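Local coordinates for SusD superfamily protein (Bacteroides fragilis, PDB 3L22) that probably binds glycans at the bacterial outer membrane and can bind zinc ions, at residues S283-M286 / S287-D290. Sequence-based numbering, arbitrary orientation.
Sequences SGIM and SKPD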
ATOM      1  N   SER A 283     -15.528  -0.448 -17.540  1.00 14.14           N
ATOM      2  CA  SER A 283     -14.238  -0.081 -18.105  1.00 14.64           C
ATOM      3  C   SER A 283     -13.000  -0.540 -17.350  1.00 15.00           C
ATOM      4  O   SER A 283     -11.892  -0.331 -17.851  1.00 15.19           O
ATOM      5  CB  SER A 283     -14.156   1.460 -18.167  1.00 15.48           C
ATOM      6  OG  SER A 283     -15.184   1.996 -18.975  1.00 15.58           O
ATOM      7  N   GLY A 284     -13.148  -1.082 -16.136  1.00 14.91           N
ATOM      8  CA  GLY A 284     -12.011  -1.505 -15.328  1.00 14.63           C
ATOM      9  C   GLY A 284     -11.615  -2.944 -15.635  1.00 14.40           C
ATOM     10  O   GLY A 284     -12.094  -3.527 -16.588  1.00 15.45           O
ATOM     11  N   ILE A 285     -10.756  -3.513 -14.802  1.00 14.07           N
ATOM     12  CA  ILE A 285     -10.196  -4.834 -15.027  1.00 13.30           C
ATOM     13  C   ILE A 285     -11.269  -5.901 -15.229  1.00 14.34           C
ATOM     14  O   ILE A 285     -11.148  -6.760 -16.110  1.00 14.67           O
ATOM     15  CB  ILE A 285      -9.194  -5.244 -13.906  1.00 13.22           C
ATOM     16  CG1 ILE A 285      -8.447  -6.556 -14.271  1.00 11.85           C
ATOM     17  CG2 ILE A 285      -9.865  -5.392 -12.536  1.00 12.44           C
ATOM     18  CD1 ILE A 285      -7.717  -6.508 -15.621  1.00  9.45           C
HETATM   19  N   MSE A 286     -12.333  -5.840 -14.446  1.00 15.29           N
HETATM   20  CA  MSE A 286     -13.372  -6.858 -14.547  1.00 16.02           C
HETATM   21  C   MSE A 286     -14.324  -6.621 -15.708  1.00 15.88           C
HETATM   22  O   MSE A 286     -15.239  -7.394 -15.848  1.00 16.41           O
HETATM   23  CB  MSE A 286     -14.126  -7.012 -13.213  1.00 16.15           C
HETATM   24  CG  MSE A 286     -13.252  -7.543 -12.119  1.00 18.21           C
HETATM   25 SE   MSE A 286     -14.409  -8.228 -10.693  0.75 26.26          SE
HETATM   26  CE  MSE A 286     -13.235  -8.652  -9.253  1.00 18.00           C
ATOM     27  N   SER A 287     -14.121  -5.571 -16.516  1.00 15.15           N
ATOM     28  CA  SER A 287     -14.786  -5.448 -17.802  1.00 15.18           C
ATOM     29  C   SER A 287     -14.069  -6.212 -18.888  1.00 15.42           C
ATOM     30  O   SER A 287     -14.595  -6.303 -19.973  1.00 16.02           O
ATOM     31  CB  SER A 287     -14.849  -3.982 -18.251  1.00 15.27           C
ATOM     32  OG  SER A 287     -13.601  -3.495 -18.715  1.00 14.04           O
ATOM     33  N   LYS A 288     -12.851  -6.690 -18.650  1.00 14.73           N
ATOM     34  CA  LYS A 288     -12.106  -7.352 -19.693  1.00 15.33           C
ATOM     35  C   LYS A 288     -12.388  -8.867 -19.680  1.00 16.23           C
ATOM     36  O   LYS A 288     -12.339  -9.472 -18.614  1.00 15.35           O
ATOM     37  CB  LYS A 288     -10.608  -7.127 -19.502  1.00 15.04           C
ATOM     38  CG  LYS A 288     -10.195  -5.642 -19.561  1.00 16.61           C
ATOM     39  CD  LYS A 288      -8.713  -5.526 -19.343  1.00 20.61           C
ATOM     40  CE  LYS A 288      -8.248  -4.096 -19.052  1.00 23.67           C
ATOM     41  NZ  LYS A 288      -7.788  -3.470 -20.264  1.00 26.34           N
ATOM     42  N   PRO A 289     -12.647  -9.485 -20.858  1.00 17.41           N
ATOM     43  CA  PRO A 289     -13.066 -10.896 -20.754  0.50 17.41           C
ATOM     44  C   PRO A 289     -12.052 -11.903 -20.154  1.00 17.32           C
ATOM     45  O   PRO A 289     -12.503 -12.774 -19.397  1.00 17.39           O
ATOM     46  CB  PRO A 289     -13.494 -11.238 -22.185  0.50 17.45           C
ATOM     47  CG  PRO A 289     -14.083  -9.952 -22.695  0.50 16.92           C
ATOM     48  CD  PRO A 289     -13.191  -8.863 -22.092  0.50 17.18           C
ATOM     49  N   ASP A 290     -10.744 -11.738 -20.339  1.00 16.44           N
ATOM     50  CA  ASP A 290      -9.781 -12.618 -19.678  1.00 16.30           C
ATOM     51  C   ASP A 290      -9.621 -12.416 -18.164  1.00 14.97           C
ATOM     52  O   ASP A 290      -8.987 -13.216 -17.493  1.00 13.26           O
ATOM     53  CB  ASP A 290      -8.420 -12.527 -20.347  1.00 17.91           C
ATOM     54  CG  ASP A 290      -8.417 -13.098 -21.789  1.00 20.85           C
ATOM     55  OD1 ASP A 290      -9.472 -13.507 -22.328  1.00 22.32           O
ATOM     56  OD2 ASP A 290      -7.309 -13.158 -22.360  1.00 27.08           O
TER
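S287 closes the turn that starts at G284 and grips G284 O twice. Its hydroxyl OG donates to G284 O at 2.6 Å, lying in the plane of that carbonyl, while its own backbone N reaches the same G284 O at 2.9 Å from well above the plane. Two donors of a single residue therefore converge on one acceptor from different directions. The torsion responsible is chi1 of 75°, which tucks OG in between its own N and C and swings it back over the chain, where it also packs 3.3 Å from S283 C. One residue further on, the step repeats without the side-chain clasp: K288 N donates to I285 O at 3.1 Å with an N-H...O angle of 162°. The lysine contributes its aliphatic part as well, CB resting 3.5 Å from I285 O and CD meeting I285 CD1 at 4.0 Å, with the two side chains crossing at about a right angle. CG1 of I285 stands opposite its backbone N (chi1 -171°), and the next torsion then brings CD1 to the lysine; both side chains also lie against N383 and R386 of helix 374-388. D55 OD1 accepts from the backbone N of I285, the second residue of the turn. Successive i to i+3 bonds of this kind define a short 3-10 turn, here within the loop that leads from strand 277-279 to helix 297-302.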